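Local structure of protein PES4 (Saccharomyces cerevisiae S288C, 6EZ7) at residues S3-N8 with T74-K79; S23-I28 with K59-F64; T11-D16 with I31-A36. The protein probably binds RNA, including 3' untranslated regions of mRNAs, with this chain being its third RNA recognition motif. All blocks are in the same frame, centred on the assembly; numbering follows the deposited sequence. Where two conformers were deposited one is given.

Interaction 1 of 3, residues S3-N8 with T74-K79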
loop_
_atom_site.group_PDB
_atom_site.type_symbol
_atom_site.label_atom_id
_atom_site.label_comp_id
_atom_site.label_asym_id
_atom_site.label_seq_id
_atom_site.Cartn_x
_atom_site.Cartn_y
_atom_site.Cartn_z
ATOM N N SER A 3 7.534 1.866 -4.916
ATOM C CA SER A 3 6.912 1.508 -3.643
ATOM C C SER A 3 5.839 2.479 -3.177
ATOM O O SER A 3 5.927 3.685 -3.412
ATOM C CB SER A 3 7.982 1.381 -2.561
ATOM O OG SER A 3 8.951 0.419 -2.931
ATOM N N ILE A 4 4.829 1.936 -2.503
ATOM C CA ILE A 4 3.754 2.737 -1.938
ATOM C C ILE A 4 3.536 2.414 -0.468
ATOM O O ILE A 4 3.930 1.350 0.017
ATOM C CB ILE A 4 2.426 2.523 -2.698
ATOM C CG1 ILE A 4 1.996 1.056 -2.619
ATOM C CG2 ILE A 4 2.561 2.981 -4.142
ATOM C CD1 ILE A 4 0.653 0.773 -3.273
ATOM N N PHE A 5 2.927 3.350 0.247
ATOM C CA PHE A 5 2.448 3.080 1.594
ATOM C C PHE A 5 0.938 2.958 1.557
ATOM O O PHE A 5 0.265 3.703 0.846
ATOM C CB PHE A 5 2.861 4.184 2.570
ATOM C CG PHE A 5 4.289 4.097 3.022
ATOM C CD1 PHE A 5 4.733 3.005 3.746
ATOM C CD2 PHE A 5 5.182 5.118 2.743
ATOM C CE1 PHE A 5 6.047 2.926 4.174
ATOM C CE2 PHE A 5 6.497 5.045 3.169
ATOM C CZ PHE A 5 6.927 3.946 3.881
ATOM N N ILE A 6 0.407 2.008 2.313
ATOM C CA ILE A 6 -1.033 1.869 2.461
ATOM C C ILE A 6 -1.362 1.998 3.931
ATOM O O ILE A 6 -0.886 1.210 4.748
ATOM C CB ILE A 6 -1.537 0.524 1.929
ATOM C CG1 ILE A 6 -1.033 0.304 0.502
ATOM C CG2 ILE A 6 -3.053 0.461 1.996
ATOM C CD1 ILE A 6 -0.977 -1.143 0.113
ATOM N N LYS A 7 -2.157 3.002 4.276
ATOM C CA LYS A 7 -2.469 3.255 5.673
ATOM C C LYS A 7 -3.971 3.274 5.896
ATOM O O LYS A 7 -4.746 3.207 4.942
ATOM C CB LYS A 7 -1.841 4.573 6.129
ATOM C CG LYS A 7 -0.358 4.682 5.802
ATOM C CD LYS A 7 0.280 5.889 6.461
ATOM C CE LYS A 7 0.660 5.597 7.901
ATOM N NZ LYS A 7 1.570 6.643 8.441
ATOM N N ASN A 8 -4.367 3.365 7.164
ATOM C CA ASN A 8 -5.767 3.279 7.570
ATOM C C ASN A 8 -6.369 1.935 7.179
ATOM O O ASN A 8 -7.521 1.851 6.750
ATOM C CB ASN A 8 -6.590 4.421 6.972
ATOM C CG ASN A 8 -7.900 4.631 7.696
ATOM O OD1 ASN A 8 -8.018 4.325 8.882
ATOM N ND2 ASN A 8 -8.901 5.141 6.984
ATOM N N THR A 74 -0.217 6.259 -0.608
ATOM C CA THR A 74 0.711 7.310 -1.003
ATOM C C THR A 74 2.028 6.719 -1.475
ATOM O O THR A 74 2.349 5.580 -1.159
ATOM C CB THR A 74 0.988 8.285 0.155
ATOM O OG1 THR A 74 1.460 7.552 1.293
ATOM C CG2 THR A 74 -0.273 9.033 0.537
ATOM N N ARG A 75 2.791 7.495 -2.233
ATOM C CA ARG A 75 4.095 7.033 -2.685
ATOM C C ARG A 75 5.068 6.958 -1.513
ATOM O O ARG A 75 5.060 7.814 -0.630
ATOM C CB ARG A 75 4.643 7.950 -3.783
ATOM C CG ARG A 75 6.017 7.545 -4.293
ATOM C CD ARG A 75 6.271 8.060 -5.700
ATOM N NE ARG A 75 5.291 7.544 -6.651
ATOM C CZ ARG A 75 5.358 6.340 -7.211
ATOM N NH1 ARG A 75 6.354 5.518 -6.908
ATOM N NH2 ARG A 75 4.422 5.954 -8.068
ATOM N N ALA A 76 5.886 5.911 -1.500
ATOM C CA ALA A 76 6.939 5.773 -0.510
ATOM C C ALA A 76 8.209 6.396 -1.058
ATOM O O ALA A 76 9.006 5.724 -1.712
ATOM C CB ALA A 76 7.163 4.319 -0.169
ATOM N N GLN A 77 8.394 7.686 -0.809
ATOM C CA GLN A 77 9.531 8.385 -1.386
ATOM C C GLN A 77 10.699 8.343 -0.413
ATOM O O GLN A 77 10.537 8.606 0.782
ATOM C CB GLN A 77 9.161 9.825 -1.749
ATOM C CG GLN A 77 10.347 10.742 -2.020
ATOM C CD GLN A 77 9.942 12.202 -2.143
ATOM O OE1 GLN A 77 8.941 12.529 -2.781
ATOM N NE2 GLN A 77 10.732 13.087 -1.552
ATOM N N ASP A 78 11.870 7.987 -0.933
ATOM C CA ASP A 78 13.069 7.871 -0.115
ATOM C C ASP A 78 13.528 9.246 0.355
ATOM O O ASP A 78 13.042 10.271 -0.123
ATOM C CB ASP A 78 14.191 7.175 -0.891
ATOM C CG ASP A 78 14.918 6.134 -0.057
ATOM O OD1 ASP A 78 14.292 5.561 0.862
ATOM O OD2 ASP A 78 16.117 5.896 -0.315
ATOM N N LYS A 79 14.462 9.257 1.297
ATOM C CA LYS A 79 14.960 10.497 1.874
ATOM C C LYS A 79 15.558 11.420 0.823
ATOM O O LYS A 79 16.306 10.980 -0.051
ATOM C CB LYS A 79 16.001 10.191 2.950
ATOM C CG LYS A 79 16.731 11.409 3.465
ATOM C CD LYS A 79 16.737 11.451 4.975
ATOM C CE LYS A 79 17.349 12.746 5.472
ATOM N NZ LYS A 79 18.783 12.868 5.083
HETATM O O HOH W 1 8.598 4.659 -4.268
#

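Interaction 2 of 3, residues S23-I28 with K59-F64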
loop_
_atom_site.group_PDB
_atom_site.type_symbol
_atom_site.label_atom_id
_atom_site.label_comp_id
_atom_site.label_asym_id
_atom_site.label_seq_id
_atom_site.Cartn_x
_atom_site.Cartn_y
_atom_site.Cartn_z
ATOM N N SER A 23 -2.474 -6.365 -6.521
ATOM C CA SER A 23 -1.923 -7.047 -7.691
ATOM C C SER A 23 -2.761 -6.763 -8.932
ATOM O O SER A 23 -2.386 -7.137 -10.045
ATOM C CB SER A 23 -1.842 -8.555 -7.461
ATOM O OG SER A 23 -1.004 -8.856 -6.361
ATOM N N GLU A 24 -3.894 -6.099 -8.739
ATOM C CA GLU A 24 -4.782 -5.776 -9.850
ATOM C C GLU A 24 -4.182 -4.734 -10.790
ATOM O O GLU A 24 -4.604 -4.617 -11.939
ATOM C CB GLU A 24 -6.134 -5.284 -9.328
ATOM C CG GLU A 24 -6.922 -6.342 -8.569
ATOM C CD GLU A 24 -7.199 -7.580 -9.407
ATOM O OE1 GLU A 24 -7.504 -7.434 -10.611
ATOM O OE2 GLU A 24 -7.106 -8.702 -8.863
ATOM N N VAL A 25 -3.201 -3.975 -10.306
ATOM C CA VAL A 25 -2.580 -2.941 -11.128
ATOM C C VAL A 25 -1.294 -3.434 -11.781
ATOM O O VAL A 25 -0.824 -2.854 -12.762
ATOM C CB VAL A 25 -2.269 -1.677 -10.307
ATOM C CG1 VAL A 25 -3.551 -1.059 -9.783
ATOM C CG2 VAL A 25 -1.348 -2.012 -9.166
ATOM N N GLY A 26 -0.729 -4.505 -11.238
ATOM C CA GLY A 26 0.512 -5.052 -11.754
ATOM C C GLY A 26 1.174 -5.962 -10.740
ATOM O O GLY A 26 0.772 -5.983 -9.578
ATOM N N PRO A 27 2.194 -6.717 -11.177
ATOM C CA PRO A 27 2.892 -7.699 -10.340
ATOM C C PRO A 27 3.555 -7.061 -9.125
ATOM O O PRO A 27 4.253 -6.059 -9.258
ATOM C CB PRO A 27 3.951 -8.285 -11.282
ATOM C CG PRO A 27 3.482 -7.946 -12.662
ATOM C CD PRO A 27 2.770 -6.640 -12.531
ATOM N N ILE A 28 3.344 -7.646 -7.954
ATOM C CA ILE A 28 3.944 -7.129 -6.734
ATOM C C ILE A 28 5.268 -7.826 -6.432
ATOM O O ILE A 28 5.342 -9.055 -6.399
ATOM C CB ILE A 28 2.994 -7.291 -5.536
ATOM C CG1 ILE A 28 1.799 -6.348 -5.687
ATOM C CG2 ILE A 28 3.728 -7.002 -4.239
ATOM C CD1 ILE A 28 0.707 -6.568 -4.658
ATOM N N LYS A 59 -3.333 5.953 -7.874
ATOM C CA LYS A 59 -4.468 6.534 -8.584
ATOM C C LYS A 59 -5.735 5.711 -8.402
ATOM O O LYS A 59 -6.837 6.259 -8.317
ATOM C CB LYS A 59 -4.153 6.678 -10.076
ATOM C CG LYS A 59 -3.252 7.855 -10.404
ATOM C CD LYS A 59 -3.398 8.273 -11.861
ATOM C CE LYS A 59 -2.485 7.468 -12.773
ATOM N NZ LYS A 59 -1.143 8.101 -12.911
ATOM N N ARG A 60 -5.583 4.395 -8.334
ATOM C CA ARG A 60 -6.749 3.526 -8.284
ATOM C C ARG A 60 -7.234 3.235 -6.868
ATOM O O ARG A 60 -8.435 3.048 -6.659
ATOM C CB ARG A 60 -6.455 2.217 -9.022
ATOM C CG ARG A 60 -6.171 2.434 -10.506
ATOM C CD ARG A 60 -5.903 1.135 -11.238
ATOM N NE ARG A 60 -6.929 0.132 -10.972
ATOM C CZ ARG A 60 -6.915 -1.097 -11.476
ATOM N NH1 ARG A 60 -5.928 -1.477 -12.276
ATOM N NH2 ARG A 60 -7.889 -1.947 -11.179
ATOM N N TYR A 61 -6.330 3.221 -5.891
ATOM C CA TYR A 61 -6.715 2.764 -4.556
ATOM C C TYR A 61 -6.691 3.816 -3.451
ATOM O O TYR A 61 -7.174 3.552 -2.352
ATOM C CB TYR A 61 -5.835 1.587 -4.139
ATOM C CG TYR A 61 -6.292 0.291 -4.754
ATOM C CD1 TYR A 61 -7.532 -0.245 -4.430
ATOM C CD2 TYR A 61 -5.497 -0.393 -5.663
ATOM C CE1 TYR A 61 -7.968 -1.427 -4.990
ATOM C CE2 TYR A 61 -5.926 -1.580 -6.232
ATOM C CZ TYR A 61 -7.161 -2.090 -5.889
ATOM O OH TYR A 61 -7.596 -3.273 -6.446
ATOM N N ASN A 62 -6.142 4.996 -3.708
ATOM C CA ASN A 62 -6.271 6.036 -2.697
ATOM C C ASN A 62 -7.754 6.344 -2.530
ATOM O O ASN A 62 -8.486 6.442 -3.517
ATOM C CB ASN A 62 -5.485 7.297 -3.060
ATOM C CG ASN A 62 -5.315 8.227 -1.875
ATOM O OD1 ASN A 62 -5.264 7.777 -0.731
ATOM N ND2 ASN A 62 -5.235 9.526 -2.139
ATOM N N ASN A 63 -8.190 6.445 -1.274
ATOM C CA ASN A 63 -9.588 6.699 -0.911
ATOM C C ASN A 63 -10.531 5.547 -1.242
ATOM O O ASN A 63 -11.751 5.702 -1.223
ATOM C CB ASN A 63 -10.086 7.992 -1.560
ATOM C CG ASN A 63 -9.369 9.207 -1.026
ATOM O OD1 ASN A 63 -9.202 9.351 0.185
ATOM N ND2 ASN A 63 -8.921 10.077 -1.922
ATOM N N PHE A 64 -9.955 4.382 -1.515
ATOM C CA PHE A 64 -10.732 3.160 -1.678
ATOM C C PHE A 64 -11.182 2.642 -0.312
ATOM O O PHE A 64 -10.391 2.586 0.631
ATOM C CB PHE A 64 -9.902 2.106 -2.415
ATOM C CG PHE A 64 -10.559 0.759 -2.509
ATOM C CD1 PHE A 64 -11.508 0.504 -3.484
ATOM C CD2 PHE A 64 -10.196 -0.263 -1.645
ATOM C CE1 PHE A 64 -12.103 -0.736 -3.582
ATOM C CE2 PHE A 64 -10.788 -1.507 -1.738
ATOM C CZ PHE A 64 -11.743 -1.744 -2.707
#

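Interaction 3 of 3, residues T11-D16 with I31-A36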
loop_
_atom_site.group_PDB
_atom_site.type_symbol
_atom_site.label_atom_id
_atom_site.label_comp_id
_atom_site.label_asym_id
_atom_site.label_seq_id
_atom_site.Cartn_x
_atom_site.Cartn_y
_atom_site.Cartn_z
ATOM N N THR A 11 -7.832 -3.681 11.102
ATOM C CA THR A 11 -6.922 -4.525 11.872
ATOM C C THR A 11 -6.952 -5.988 11.430
ATOM O O THR A 11 -5.990 -6.718 11.641
ATOM C CB THR A 11 -7.230 -4.451 13.377
ATOM O OG1 THR A 11 -8.600 -4.804 13.604
ATOM C CG2 THR A 11 -6.980 -3.043 13.899
ATOM N N ILE A 12 -8.045 -6.417 10.810
ATOM C CA ILE A 12 -8.141 -7.801 10.355
ATOM C C ILE A 12 -7.540 -8.014 8.961
ATOM O O ILE A 12 -7.635 -9.104 8.400
ATOM C CB ILE A 12 -9.608 -8.297 10.363
ATOM C CG1 ILE A 12 -10.576 -7.195 9.926
ATOM C CG2 ILE A 12 -9.989 -8.779 11.754
ATOM C CD1 ILE A 12 -10.389 -6.700 8.519
ATOM N N THR A 13 -6.935 -6.966 8.407
ATOM C CA THR A 13 -6.296 -7.048 7.095
ATOM C C THR A 13 -5.245 -8.149 7.055
ATOM O O THR A 13 -4.434 -8.280 7.974
ATOM C CB THR A 13 -5.642 -5.708 6.715
ATOM O OG1 THR A 13 -6.632 -4.674 6.753
ATOM C CG2 THR A 13 -5.030 -5.772 5.324
ATOM N N THR A 14 -5.274 -8.952 5.997
ATOM C CA THR A 14 -4.300 -10.019 5.836
ATOM C C THR A 14 -3.362 -9.717 4.690
ATOM O O THR A 14 -3.647 -8.865 3.850
ATOM C CB THR A 14 -4.965 -11.372 5.561
ATOM O OG1 THR A 14 -5.550 -11.350 4.252
ATOM C CG2 THR A 14 -6.035 -11.673 6.604
ATOM N N ARG A 15 -2.241 -10.424 4.649
ATOM C CA ARG A 15 -1.299 -10.281 3.548
ATOM C C ARG A 15 -1.994 -10.584 2.223
ATOM O O ARG A 15 -1.722 -9.950 1.209
ATOM C CB ARG A 15 -0.097 -11.203 3.751
ATOM C CG ARG A 15 1.003 -11.033 2.725
ATOM C CD ARG A 15 2.207 -11.899 3.065
ATOM N NE ARG A 15 3.278 -11.743 2.086
ATOM C CZ ARG A 15 4.280 -10.876 2.205
ATOM N NH1 ARG A 15 4.356 -10.086 3.268
ATOM N NH2 ARG A 15 5.209 -10.804 1.261
ATOM N N ASP A 16 -2.908 -11.555 2.245
ATOM C CA ASP A 16 -3.670 -11.916 1.046
ATOM C C ASP A 16 -4.563 -10.775 0.567
ATOM O O ASP A 16 -4.727 -10.573 -0.639
ATOM C CB ASP A 16 -4.523 -13.158 1.300
ATOM C CG ASP A 16 -3.703 -14.431 1.347
ATOM O OD1 ASP A 16 -2.561 -14.426 0.834
ATOM O OD2 ASP A 16 -4.208 -15.441 1.884
ATOM N N ILE A 31 5.900 -7.274 -0.198
ATOM C CA ILE A 31 4.919 -6.675 0.698
ATOM C C ILE A 31 5.377 -6.749 2.141
ATOM O O ILE A 31 5.845 -7.792 2.600
ATOM C CB ILE A 31 3.544 -7.377 0.618
ATOM C CG1 ILE A 31 2.988 -7.352 -0.798
ATOM C CG2 ILE A 31 2.546 -6.732 1.575
ATOM C CD1 ILE A 31 1.579 -7.878 -0.878
ATOM N N TYR A 32 5.242 -5.645 2.860
ATOM C CA TYR A 32 5.307 -5.700 4.307
ATOM C C TYR A 32 3.956 -5.286 4.868
ATOM O O TYR A 32 3.416 -4.256 4.486
ATOM C CB TYR A 32 6.410 -4.799 4.866
ATOM C CG TYR A 32 6.366 -4.733 6.376
ATOM C CD1 TYR A 32 6.808 -5.802 7.144
ATOM C CD2 TYR A 32 5.854 -3.623 7.032
ATOM C CE1 TYR A 32 6.757 -5.763 8.518
ATOM C CE2 TYR A 32 5.798 -3.576 8.414
ATOM C CZ TYR A 32 6.251 -4.651 9.150
ATOM O OH TYR A 32 6.205 -4.622 10.527
ATOM N N LEU A 33 3.404 -6.093 5.765
ATOM C CA LEU A 33 2.190 -5.703 6.468
ATOM C C LEU A 33 2.482 -5.665 7.963
ATOM O O LEU A 33 2.868 -6.675 8.557
ATOM C CB LEU A 33 1.046 -6.664 6.155
ATOM C CG LEU A 33 -0.284 -6.371 6.848
ATOM C CD1 LEU A 33 -0.850 -5.020 6.429
ATOM C CD2 LEU A 33 -1.271 -7.493 6.572
ATOM N N SER A 34 2.300 -4.491 8.555
ATOM C CA SER A 34 2.647 -4.267 9.955
ATOM C C SER A 34 1.938 -5.227 10.904
ATOM O O SER A 34 0.759 -5.531 10.739
ATOM C CB SER A 34 2.323 -2.826 10.350
ATOM O OG SER A 34 0.925 -2.608 10.353
ATOM N N ASN A 35 2.675 -5.706 11.900
ATOM C CA ASN A 35 2.088 -6.529 12.946
ATOM C C ASN A 35 1.644 -5.634 14.091
ATOM O O ASN A 35 1.995 -5.866 15.249
ATOM C CB ASN A 35 3.075 -7.581 13.452
ATOM C CG ASN A 35 2.409 -8.621 14.338
ATOM O OD1 ASN A 35 1.240 -8.958 14.145
ATOM N ND2 ASN A 35 3.138 -9.104 15.338
ATOM N N ALA A 36 0.886 -4.595 13.759
ATOM C CA ALA A 36 0.469 -3.613 14.748
ATOM C C ALA A 36 -0.559 -4.205 15.705
ATOM O O ALA A 36 -1.607 -4.697 15.284
ATOM C CB ALA A 36 -0.088 -2.372 14.064
HETATM O O HOH W 2 7.559 -9.760 0.673
#

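Interaction 1 of 3, residues S3-N8 with T74-K79
The phenyl ring of Phe5 meets the methyl of Ala76 obliquely: CE2 lies 3.5 Å from Ala76 CB, while the ring of Phe45 meets the Phe5 ring with planes inclined by about 40°. The guanidinium of Arg75 passes Ser3 O only distantly and is turned toward the helix side, where NH2 bonds to Ser54 and forms a salt bridge with Glu55. This is the pairing of the central strand 3-9 with its antiparallel neighbour 69-75 in an RNA recognition motif. Ile4-Asn8 fit the first five positions of the RNP2 motif, and Phe5 occupies the aromatic position that in relatives commonly stacks on a nucleobase.

Phe5 and Thr74 form a hydrogen-bonded pair, with Phe5 N giving a bond of 2.7 Å to Thr74 O and Thr74 N one of 3.0 Å to Phe5 O. Both side chains emerge on the same face of the sheet. Thr74 OG1, tucked between its own backbone N and carbonyl carbon (chi1 55°), comes within 3.9 Å of Phe5 CB. Ile4 is instead directed to the buried face, against Phe22, Ala57 and Ile58 of the two helices. Farther along, Ala76 N donates to Ser3 O at 2.9 Å, from above the carbonyl plane, and Ser3 OG bonds to Thr47. A water closes the end of the pairing, accepting from Ser3 N at 3.1 Å and donating to Ala76 O at 2.8 Å.

Interaction 2 of 3, residues S23-I28 with K59-F64
Two torsions bring Arg60 and Val25 together. The Arg60 chain runs extended as far as CD and then bends at chi3 (50°), which lays the guanidinium alongside Val25; on the other side, Val25 CG1 is set anti to its own carbonyl carbon (chi1 -63°), a setting that puts this methyl against the arginine. The methyl sits over one face of the guanidinium, with CG1 3.5 Å from Arg60 NH1, and it also touches the aliphatic part of the same side chain, 3.5 Å from Arg60 CD. The two side chains run alongside each other, pointing opposite ways, so a single methyl is covered by both the carbon and the nitrogen portions of the arginine.

The polar share of this contact is modest. Arg60 NH1 makes a weak, bent hydrogen bond of 3.4 Å to Glu24 O, with an angle of 132° at the hydrogen. The Glu24 carboxylate stands farther off, OE1 being 5.5 Å from Arg60 NH2, which is consistent with a general electrostatic attraction but not with a salt bridge.

Here the loop that follows the first helix of the RRM fold meets the C-terminal end of the second, both helices packing on the same face of the sheet. Tyr61, the last helical residue, extends its ring toward the loop: its OH lies 3.8 Å from Glu24 CG and makes a weak hydrogen bond to Phe21 O, while its ring meets that of Phe22. Val25 is held from its backbone as well, since Lys56 NZ bonds to Val25 O. Past the helix the chain reverses in a type II turn, Phe64 N bonding to Tyr61 O at 3.0 Å, and Tyr61 CD1 then rests over one face of the Phe64 ring.

Interaction 3 of 3, residues T11-D16 with I31-A36
Leu33 and the backbone at Thr13-Arg15 make the close-packed half of this contact, whereas Arg15 reaches across its exposed half. In the packed half one methyl makes the closest approaches: Leu33 CD2 lies 3.5 Å from Thr13 O and 3.6 Å from both Thr14 C and Arg15 N, pressed against the chain just where it enters the helix. The side chains of Thr13 and Leu33 meet more loosely, and Thr13 OG1 turns to Pro10 O. Thr14 is the N-cap, and its side chain together with that of Asp17, which accepts from Thr14 N, forms a capping box.

On the solvent side Arg15, modelled in two conformers, extends in the one described from a CG anti to the backbone N (chi1 -175°). Its NH1 donates to Ile31 O at 2.8 Å, from well above the carbonyl plane, and NH2 adds a weak bond to the same oxygen. One face of the guanidinium covers Ile31 CB, and a water at its edge accepts from Arg15 NH2 at 2.6 Å and from Ile31 N at 3.1 Å. Strand 28-33 is an outermost strand of the RRM sheet within the chain, so Ile31 O takes a helix side chain and Ile31 N a water, while Ile31 packs on Ile18 and Leu19 of helix 15-22 and Leu33 touches Ala44 of the adjoining strand 42-48.

How the interactions relate
From the N terminus, strand 3-9 opens interaction 1, whose partner 74-79 comes back only near the end of the domain; this contact therefore closes a loop holding most of the RRM, and the other two are nested inside it. The chain next enters interaction 3 at 11-16, begins interaction 2 at 23-28, returns to interaction 3 at 31-36 and completes interaction 2 at 59-64, so these two cross. Interaction 1 joins the central strand to its neighbour 69-75, interaction 3 ties the start of the first helix to an outermost strand, and interaction 2 brings the loop after that helix to the end of the second. Their centres lie about 13 to 16 Å apart.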